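Local coordinates for protein desmoplakin (Homo sapiens, PDB 3R6N) that is a cell-adhesion protein of the desmosome whose plakin domain includes a rigid fragment of spectrin repeats carrying an SH3 domain, at residues A[301-306]-A[319-324]; A[181-186]-A[290-295]; A[272-277]-A[333-338]. All blocks are in the same frame, centred on the assembly; numbering follows the deposited sequence.

Contact 1. Residues A[301-306]-A[319-324]; sequences KGDECI and TGPGGV
The backbones of Ile306 and Thr319 run alongside each other, their CA atoms 5.1 Å apart, with Thr319 N donating a hydrogen bond to Ile306 O (2.9 Å); the return bond from Ile306 N to Thr319 O is weak at 3.3 Å. The two side chains lie side by side and point the same way. With OG1 of Thr319 swung far from its own backbone N (chi1 161°), the methyl CG2 is turned to the CB of Ile306, so a beta-branched residue with one greasy arm suits a place beside another beta-branched one. Cys305, small and apolar, is buried, its CB against Thr319 O and its body also touching Leu286 of strand 285-288. After Thr319 the chain turns at Gly320, whose positive phi favours glycine, and a cis peptide bond brings in Pro321. The ring comes back alongside Asp303 and Glu304, with CB 3.5 Å from Glu304 O and CG 4.1 Å from Asp303 CG, the two side chains meeting at a slant. The carboxylate of Asp303 is engaged elsewhere, OD2 accepting from His300 N. The distal loop of the SH3 fold therefore starts with one good backbone bond and continues with van der Waals contact, the methyl of Thr319 on Ile306 and the ring of Pro321 against a carbonyl oxygen and a carboxylate, a contact that relies on shape more than on charge.

Contact 2. Residues A[181-186]-A[290-295]; sequences WSWILQ and CDYKQD
The RT loop of the SH3 domain docks here on helix 167-225 of the spectrin-repeat rod, with the indole of Trp183 set against Tyr292. The closest approach runs from Trp183 CH2 to Tyr292 CD1, 3.6 Å. Ring centroids are 5.4 Å apart and the planes are inclined at 56°, too steep for a parallel stack and too shallow for a T-shape. Tyr292 CE1 sits above one indole face, displaced toward its rim. Trp183 reaches the loop because its CG is trans to the backbone N (chi1 170°), which throws the long indole out from the helix flank, while its NE1 is tied to Glu113 of helix 68-117; a wide ring with one N-H can serve both neighbours. At the rim of the same indole, near its plane, lies Asp291 O, 4.0 Å from CZ3. The sulfur of Cys290 also approaches CZ3, at 4.1 Å and obliquely, a sulfur-aromatic contact made by a small, buried side chain. Cys290-Asp291-Tyr292 matches the end of the ALYDY motif of SH3 domains, cysteine taking the place of its first tyrosine. In peptide-binding relatives the two tyrosines of this motif help line the groove for proline-rich ligands; here Trp183 also packs on Pro329, so the helix probably occupies part of the corresponding surface. One turn further along, Gln186 folds over at chi2 (-56°) and lays OE1 3.3 Å from Cys290 CB. Asp291 N is 4.0 Å from that oxygen, so OE1 of this partly exposed side chain meets the cysteine by van der Waals contact. The carboxylate of Asp291 has its partner on the far side of the loop, OD1 accepting from Lys301 N.

Contact 3. Residues A[272-277]-A[333-338]; sequences KPRNPD and LIIPPP
Leu333 meets Arg274 through its carbonyl oxygen, which takes two hydrogen bonds from the end of one guanidinium group. Arg274 NH1 lies 2.8 Å from Leu333 O with a fairly straight N-H direction (160°), its nitrogen tilted somewhat out of the carbonyl plane. The second bond, from NH2 to Leu333 O at 3.2 Å, is more bent, although that nitrogen stands nearly in line with the C=O bond. The acceptor is close to the guanidinium plane in both cases, and NH2 has a further partner in Ser330 O, so both terminal nitrogens of this buried group find backbone carbonyls. A bend at chi3 (71°) swings the guanidinium round so that its NH1-NH2 end faces Leu333 O. The side chain of Leu333 itself heads elsewhere, into the apolar interior beside Trp316 and Val318. At Ile334 the side chain points away from Arg274 and covers Val193 and His194 of helix 167-225, while its CA stays 3.9 Å from Arg274 NH1. Ile335 turns back toward the first segment: its extended arm carries CD1 to Pro273 CB at 3.4 Å and to the CG of Arg274 at 3.9 Å. Isoleucine and arginine run past one another in opposite directions, so the aliphatic stem of the arginine serves as a greasy surface. Pro273 fits the short 3-10 turn of 272-274, closed by Asn275 N bonding to Lys272 O. Bringing the entry chain against the last, short strand, which pairs with 285-288, is how an SH3 fold sets its two ends side by side; here they lead from helix 234-265 and on to helix 340-384.

Contacts 1 and 3 lie within the SH3 domain and reach the same antiparallel sheet, with contact 1 nested inside the loop that contact 3 closes. Contact 3 is wholly buried and uses a charged guanidinium on a backbone carbonyl together with aliphatic packing; contact 1, only partly buried, combines backbone pairing with a glycine-rich turn with one cis proline. Contact 2 is a surface contact of aromatic and sulfur packing, and it joins the domain to helix 167-225. That helix also lies behind contact 3, through Ile334. Contacts 1 and 2 touch directly through the RT loop, whereas contacts 2 and 3 sit 21 Å apart between centres.

Contact 1. Residues A[301-306]-A[319-324]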
loop_
_atom_site.group_PDB
_atom_site.type_symbol
_atom_site.label_atom_id
_atom_site.label_comp_id
_atom_site.label_asym_id
_atom_site.label_seq_id
_atom_site.Cartn_x
_atom_site.Cartn_y
_atom_site.Cartn_z
ATOM N N LYS A 301 -6.180 -5.758 -13.466
ATOM C CA LYS A 301 -5.927 -5.692 -12.035
ATOM C C LYS A 301 -5.790 -7.102 -11.481
ATOM O O LYS A 301 -6.647 -7.960 -11.717
ATOM C CB LYS A 301 -7.059 -4.950 -11.323
ATOM C CG LYS A 301 -6.886 -4.849 -9.821
ATOM C CD LYS A 301 -8.036 -4.084 -9.191
ATOM C CE LYS A 301 -7.960 -4.096 -7.673
ATOM N NZ LYS A 301 -9.069 -3.300 -7.082
ATOM N N GLY A 302 -4.701 -7.343 -10.760
ATOM C CA GLY A 302 -4.468 -8.634 -10.150
ATOM C C GLY A 302 -3.650 -9.579 -11.009
ATOM O O GLY A 302 -3.282 -10.661 -10.554
ATOM N N ASP A 303 -3.363 -9.188 -12.248
ATOM C CA ASP A 303 -2.528 -10.013 -13.116
ATOM C C ASP A 303 -1.109 -10.141 -12.557
ATOM O O ASP A 303 -0.551 -9.179 -12.030
ATOM C CB ASP A 303 -2.479 -9.445 -14.540
ATOM C CG ASP A 303 -3.745 -9.724 -15.330
ATOM O OD1 ASP A 303 -4.615 -10.469 -14.828
ATOM O OD2 ASP A 303 -3.862 -9.204 -16.462
ATOM N N GLU A 304 -0.532 -11.335 -12.667
ATOM C CA GLU A 304 0.857 -11.548 -12.281
ATOM C C GLU A 304 1.782 -11.277 -13.458
ATOM O O GLU A 304 1.657 -11.894 -14.512
ATOM C CB GLU A 304 1.076 -12.969 -11.757
ATOM C CG GLU A 304 2.550 -13.353 -11.668
ATOM C CD GLU A 304 2.795 -14.680 -10.959
ATOM O OE1 GLU A 304 3.313 -15.616 -11.615
ATOM O OE2 GLU A 304 2.483 -14.779 -9.748
ATOM N N CYS A 305 2.709 -10.346 -13.274
ATOM C CA CYS A 305 3.661 -10.002 -14.320
ATOM C C CYS A 305 5.085 -10.308 -13.889
ATOM O O CYS A 305 5.386 -10.386 -12.700
ATOM C CB CYS A 305 3.561 -8.518 -14.668
ATOM S SG CYS A 305 1.965 -7.972 -15.310
ATOM N N ILE A 306 5.963 -10.475 -14.869
ATOM C CA ILE A 306 7.381 -10.626 -14.594
ATOM C C ILE A 306 8.097 -9.364 -15.043
ATOM O O ILE A 306 7.824 -8.836 -16.118
ATOM C CB ILE A 306 7.984 -11.863 -15.300
ATOM C CG1 ILE A 306 7.434 -13.160 -14.692
ATOM C CG2 ILE A 306 9.504 -11.838 -15.215
ATOM C CD1 ILE A 306 6.074 -13.580 -15.236
ATOM N N THR A 319 6.460 -8.559 -18.608
ATOM C CA THR A 319 5.900 -9.646 -19.400
ATOM C C THR A 319 4.708 -10.294 -18.693
ATOM O O THR A 319 4.247 -9.804 -17.663
ATOM C CB THR A 319 6.986 -10.694 -19.768
ATOM O OG1 THR A 319 6.368 -11.931 -20.143
ATOM C CG2 THR A 319 7.927 -10.935 -18.600
ATOM N N GLY A 320 4.202 -11.384 -19.263
ATOM C CA GLY A 320 3.098 -12.127 -18.680
ATOM C C GLY A 320 1.820 -11.318 -18.613
ATOM O O GLY A 320 1.820 -10.134 -18.948
ATOM N N PRO A 321 0.719 -11.955 -18.185
ATOM C CA PRO A 321 0.691 -13.379 -17.842
ATOM C C PRO A 321 0.407 -14.240 -19.068
ATOM O O PRO A 321 0.124 -15.432 -18.934
ATOM C CB PRO A 321 -0.479 -13.462 -16.868
ATOM C CG PRO A 321 -1.426 -12.445 -17.391
ATOM C CD PRO A 321 -0.563 -11.301 -17.876
ATOM N N GLY A 322 0.474 -13.634 -20.248
ATOM C CA GLY A 322 0.310 -14.366 -21.489
ATOM C C GLY A 322 1.584 -14.333 -22.309
ATOM O O GLY A 322 1.551 -14.432 -23.532
ATOM N N GLY A 323 2.714 -14.189 -21.626
ATOM C CA GLY A 323 4.005 -14.123 -22.285
ATOM C C GLY A 323 4.150 -12.858 -23.106
ATOM O O GLY A 323 5.091 -12.710 -23.887
ATOM N N VAL A 324 3.210 -11.939 -22.918
ATOM C CA VAL A 324 3.181 -10.695 -23.675
ATOM C C VAL A 324 4.051 -9.609 -23.043
ATOM O O VAL A 324 3.765 -9.130 -21.947
ATOM C CB VAL A 324 1.741 -10.173 -23.807
ATOM C CG1 VAL A 324 1.693 -8.958 -24.724
ATOM C CG2 VAL A 324 0.831 -11.278 -24.321
#

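Contact 2. Residues A[181-186]-A[290-295]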
loop_
_atom_site.group_PDB
_atom_site.type_symbol
_atom_site.label_atom_id
_atom_site.label_comp_id
_atom_site.label_asym_id
_atom_site.label_seq_id
_atom_site.Cartn_x
_atom_site.Cartn_y
_atom_site.Cartn_z
ATOM N N TRP A 181 -9.319 11.139 -17.425
ATOM C CA TRP A 181 -9.946 11.191 -16.117
ATOM C C TRP A 181 -10.016 9.809 -15.477
ATOM O O TRP A 181 -9.627 9.626 -14.320
ATOM C CB TRP A 181 -11.349 11.781 -16.235
ATOM C CG TRP A 181 -12.018 11.953 -14.919
ATOM C CD1 TRP A 181 -13.127 11.298 -14.465
ATOM C CD2 TRP A 181 -11.606 12.824 -13.865
ATOM N NE1 TRP A 181 -13.434 11.717 -13.197
ATOM C CE2 TRP A 181 -12.515 12.653 -12.805
ATOM C CE3 TRP A 181 -10.559 13.736 -13.718
ATOM C CZ2 TRP A 181 -12.405 13.363 -11.615
ATOM C CZ3 TRP A 181 -10.453 14.437 -12.537
ATOM C CH2 TRP A 181 -11.368 14.248 -11.501
ATOM N N SER A 182 -10.520 8.834 -16.225
ATOM C CA SER A 182 -10.653 7.480 -15.702
ATOM C C SER A 182 -9.304 6.932 -15.258
ATOM O O SER A 182 -9.212 6.206 -14.264
ATOM C CB SER A 182 -11.280 6.558 -16.746
ATOM O OG SER A 182 -12.665 6.820 -16.877
ATOM N N TRP A 183 -8.262 7.295 -16.000
ATOM C CA TRP A 183 -6.910 6.825 -15.725
ATOM C C TRP A 183 -6.317 7.476 -14.470
ATOM O O TRP A 183 -5.661 6.803 -13.674
ATOM C CB TRP A 183 -6.015 7.034 -16.951
ATOM C CG TRP A 183 -4.552 6.799 -16.715
ATOM C CD1 TRP A 183 -3.539 7.690 -16.924
ATOM C CD2 TRP A 183 -3.935 5.599 -16.226
ATOM N NE1 TRP A 183 -2.331 7.122 -16.596
ATOM C CE2 TRP A 183 -2.545 5.840 -16.164
ATOM C CE3 TRP A 183 -4.422 4.348 -15.831
ATOM C CZ2 TRP A 183 -1.638 4.875 -15.727
ATOM C CZ3 TRP A 183 -3.515 3.391 -15.396
ATOM C CH2 TRP A 183 -2.141 3.661 -15.348
ATOM N N ILE A 184 -6.564 8.769 -14.273
ATOM C CA ILE A 184 -6.068 9.443 -13.073
ATOM C C ILE A 184 -6.675 8.860 -11.787
ATOM O O ILE A 184 -6.028 8.850 -10.743
ATOM C CB ILE A 184 -6.309 10.970 -13.115
ATOM C CG1 ILE A 184 -5.431 11.680 -12.082
ATOM C CG2 ILE A 184 -7.770 11.293 -12.871
ATOM C CD1 ILE A 184 -3.953 11.539 -12.341
ATOM N N LEU A 185 -7.912 8.376 -11.873
ATOM C CA LEU A 185 -8.590 7.774 -10.729
ATOM C C LEU A 185 -8.049 6.376 -10.462
ATOM O O LEU A 185 -8.073 5.885 -9.333
ATOM C CB LEU A 185 -10.091 7.688 -10.992
ATOM C CG LEU A 185 -10.798 8.984 -11.390
ATOM C CD1 LEU A 185 -12.196 8.700 -11.938
ATOM C CD2 LEU A 185 -10.847 9.948 -10.212
ATOM N N GLN A 186 -7.577 5.724 -11.516
ATOM C CA GLN A 186 -6.989 4.405 -11.370
ATOM C C GLN A 186 -5.681 4.536 -10.613
ATOM O O GLN A 186 -5.365 3.725 -9.744
ATOM C CB GLN A 186 -6.749 3.768 -12.736
ATOM C CG GLN A 186 -8.009 3.258 -13.389
ATOM C CD GLN A 186 -8.756 2.272 -12.514
ATOM O OE1 GLN A 186 -8.312 1.140 -12.315
ATOM N NE2 GLN A 186 -9.899 2.698 -11.984
ATOM N N CYS A 290 -4.150 -2.124 -10.984
ATOM C CA CYS A 290 -5.287 -1.608 -11.733
ATOM C C CYS A 290 -5.166 -1.976 -13.207
ATOM O O CYS A 290 -4.075 -2.260 -13.691
ATOM C CB CYS A 290 -5.320 -0.096 -11.615
ATOM S SG CYS A 290 -3.853 0.646 -12.338
ATOM N N ASP A 291 -6.286 -1.963 -13.922
ATOM C CA ASP A 291 -6.257 -2.193 -15.361
ATOM C C ASP A 291 -5.423 -1.139 -16.064
ATOM O O ASP A 291 -5.620 0.062 -15.874
ATOM C CB ASP A 291 -7.666 -2.188 -15.962
ATOM C CG ASP A 291 -8.513 -3.340 -15.480
ATOM O OD1 ASP A 291 -7.946 -4.370 -15.059
ATOM O OD2 ASP A 291 -9.754 -3.206 -15.525
ATOM N N TYR A 292 -4.484 -1.604 -16.877
ATOM C CA TYR A 292 -3.776 -0.731 -17.795
ATOM C C TYR A 292 -3.818 -1.303 -19.204
ATOM O O TYR A 292 -3.524 -2.486 -19.423
ATOM C CB TYR A 292 -2.328 -0.497 -17.359
ATOM C CG TYR A 292 -1.553 0.344 -18.345
ATOM C CD1 TYR A 292 -1.688 1.728 -18.371
ATOM C CD2 TYR A 292 -0.707 -0.245 -19.272
ATOM C CE1 TYR A 292 -0.994 2.503 -19.286
ATOM C CE2 TYR A 292 -0.008 0.523 -20.191
ATOM C CZ TYR A 292 -0.155 1.896 -20.194
ATOM O OH TYR A 292 0.539 2.662 -21.105
ATOM N N LYS A 293 -4.178 -0.448 -20.158
ATOM C CA LYS A 293 -4.302 -0.867 -21.549
ATOM C C LYS A 293 -3.736 0.174 -22.520
ATOM O O LYS A 293 -4.056 1.367 -22.435
ATOM C CB LYS A 293 -5.771 -1.176 -21.862
ATOM C CG LYS A 293 -6.323 -0.563 -23.127
ATOM C CD LYS A 293 -7.247 0.628 -22.845
ATOM C CE LYS A 293 -8.347 0.295 -21.839
ATOM N NZ LYS A 293 -9.200 1.485 -21.531
ATOM N N GLN A 294 -2.875 -0.280 -23.426
ATOM C CA GLN A 294 -2.333 0.585 -24.457
ATOM C C GLN A 294 -2.388 -0.119 -25.779
ATOM O O GLN A 294 -1.577 -1.010 -26.051
ATOM C CB GLN A 294 -0.873 0.851 -24.239
ATOM C CG GLN A 294 -0.321 1.712 -25.345
ATOM C CD GLN A 294 0.459 2.879 -24.793
ATOM O OE1 GLN A 294 1.458 2.699 -24.095
ATOM N NE2 GLN A 294 0.005 4.086 -25.092
ATOM N N ASP A 295 -3.317 0.300 -26.618
ATOM C CA ASP A 295 -3.522 -0.318 -27.921
ATOM C C ASP A 295 -3.333 -1.826 -28.019
ATOM O O ASP A 295 -2.237 -2.315 -28.319
ATOM C CB ASP A 295 -2.671 0.365 -28.986
ATOM C CG ASP A 295 -3.345 0.364 -30.338
ATOM O OD1 ASP A 295 -4.371 -0.324 -30.481
ATOM O OD2 ASP A 295 -2.861 1.061 -31.245
#

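Contact 3. Residues A[272-277]-A[333-338]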
loop_
_atom_site.group_PDB
_atom_site.type_symbol
_atom_site.label_atom_id
_atom_site.label_comp_id
_atom_site.label_asym_id
_atom_site.label_seq_id
_atom_site.Cartn_x
_atom_site.Cartn_y
_atom_site.Cartn_z
ATOM N N LYS A 272 12.767 -2.806 -2.524
ATOM C CA LYS A 272 14.086 -2.625 -3.125
ATOM C C LYS A 272 14.104 -2.838 -4.641
ATOM O O LYS A 272 14.742 -2.074 -5.366
ATOM C CB LYS A 272 15.129 -3.511 -2.444
ATOM C CG LYS A 272 15.416 -3.110 -1.012
ATOM C CD LYS A 272 16.532 -3.943 -0.418
ATOM C CE LYS A 272 16.769 -3.574 1.033
ATOM N NZ LYS A 272 17.184 -2.149 1.171
ATOM N N PRO A 273 13.405 -3.873 -5.127
ATOM C CA PRO A 273 13.409 -4.140 -6.571
ATOM C C PRO A 273 12.829 -3.000 -7.408
ATOM O O PRO A 273 12.981 -3.001 -8.628
ATOM C CB PRO A 273 12.540 -5.392 -6.692
ATOM C CG PRO A 273 12.670 -6.064 -5.369
ATOM C CD PRO A 273 12.734 -4.945 -4.372
ATOM N N ARG A 274 12.183 -2.034 -6.769
ATOM C CA ARG A 274 11.637 -0.897 -7.498
ATOM C C ARG A 274 12.747 -0.014 -8.045
ATOM O O ARG A 274 12.540 0.718 -9.016
ATOM C CB ARG A 274 10.696 -0.079 -6.618
ATOM C CG ARG A 274 9.542 -0.873 -6.063
ATOM C CD ARG A 274 8.453 0.030 -5.529
ATOM N NE ARG A 274 7.747 0.717 -6.606
ATOM C CZ ARG A 274 6.741 0.188 -7.294
ATOM N NH1 ARG A 274 6.318 -1.038 -7.022
ATOM N NH2 ARG A 274 6.160 0.887 -8.256
ATOM N N ASN A 275 13.918 -0.086 -7.416
ATOM C CA ASN A 275 15.090 0.659 -7.867
ATOM C C ASN A 275 15.779 -0.005 -9.050
ATOM O O ASN A 275 15.957 -1.220 -9.071
ATOM C CB ASN A 275 16.090 0.830 -6.729
ATOM C CG ASN A 275 15.594 1.778 -5.659
ATOM O OD1 ASN A 275 14.982 2.806 -5.961
ATOM N ND2 ASN A 275 15.854 1.438 -4.397
ATOM N N PRO A 276 16.185 0.805 -10.033
ATOM C CA PRO A 276 16.750 0.328 -11.299
ATOM C C PRO A 276 18.052 -0.433 -11.097
ATOM O O PRO A 276 18.428 -1.241 -11.944
ATOM C CB PRO A 276 17.000 1.625 -12.082
ATOM C CG PRO A 276 16.155 2.671 -11.407
ATOM C CD PRO A 276 16.114 2.274 -9.971
ATOM N N ASP A 277 18.717 -0.177 -9.976
ATOM C CA ASP A 277 20.036 -0.728 -9.697
ATOM C C ASP A 277 20.027 -2.051 -8.939
ATOM O O ASP A 277 21.032 -2.768 -8.930
ATOM C CB ASP A 277 20.842 0.258 -8.847
ATOM C CG ASP A 277 20.096 0.699 -7.595
ATOM O OD1 ASP A 277 19.382 1.714 -7.674
ATOM O OD2 ASP A 277 20.221 0.012 -6.567
ATOM N N LEU A 333 2.025 -1.013 -10.640
ATOM C CA LEU A 333 2.610 -2.321 -10.369
ATOM C C LEU A 333 3.234 -2.386 -8.978
ATOM O O LEU A 333 4.049 -1.540 -8.611
ATOM C CB LEU A 333 3.672 -2.662 -11.413
ATOM C CG LEU A 333 3.232 -2.908 -12.852
ATOM C CD1 LEU A 333 4.440 -2.861 -13.771
ATOM C CD2 LEU A 333 2.499 -4.234 -12.975
ATOM N N ILE A 334 2.854 -3.399 -8.209
ATOM C CA ILE A 334 3.438 -3.614 -6.893
ATOM C C ILE A 334 4.240 -4.911 -6.904
ATOM O O ILE A 334 4.134 -5.701 -7.844
ATOM C CB ILE A 334 2.350 -3.663 -5.799
ATOM C CG1 ILE A 334 2.951 -3.375 -4.422
ATOM C CG2 ILE A 334 1.622 -5.002 -5.816
ATOM C CD1 ILE A 334 1.937 -2.888 -3.420
ATOM N N ILE A 335 5.053 -5.126 -5.872
ATOM C CA ILE A 335 5.845 -6.348 -5.770
ATOM C C ILE A 335 5.436 -7.131 -4.527
ATOM O O ILE A 335 6.007 -6.951 -3.453
ATOM C CB ILE A 335 7.359 -6.049 -5.725
ATOM C CG1 ILE A 335 7.726 -4.971 -6.751
ATOM C CG2 ILE A 335 8.163 -7.320 -5.955
ATOM C CD1 ILE A 335 9.208 -4.672 -6.834
ATOM N N PRO A 336 4.449 -8.019 -4.674
ATOM C CA PRO A 336 3.837 -8.704 -3.533
ATOM C C PRO A 336 4.813 -9.637 -2.815
ATOM O O PRO A 336 5.841 -10.015 -3.389
ATOM C CB PRO A 336 2.720 -9.514 -4.190
ATOM C CG PRO A 336 3.236 -9.791 -5.549
ATOM C CD PRO A 336 3.956 -8.545 -5.956
ATOM N N PRO A 337 4.496 -10.000 -1.559
ATOM C CA PRO A 337 5.275 -10.967 -0.781
ATOM C C PRO A 337 5.325 -12.310 -1.497
ATOM O O PRO A 337 4.608 -12.486 -2.480
ATOM C CB PRO A 337 4.490 -11.074 0.534
ATOM C CG PRO A 337 3.150 -10.521 0.240
ATOM C CD PRO A 337 3.370 -9.461 -0.781
ATOM N N PRO A 338 6.150 -13.248 -1.007
ATOM C CA PRO A 338 6.945 -13.116 0.218
ATOM C C PRO A 338 8.223 -12.297 0.037
ATOM O O PRO A 338 8.945 -12.475 -0.944
ATOM C CB PRO A 338 7.292 -14.564 0.550
ATOM C CG PRO A 338 7.401 -15.211 -0.779
ATOM C CD PRO A 338 6.352 -14.561 -1.645
#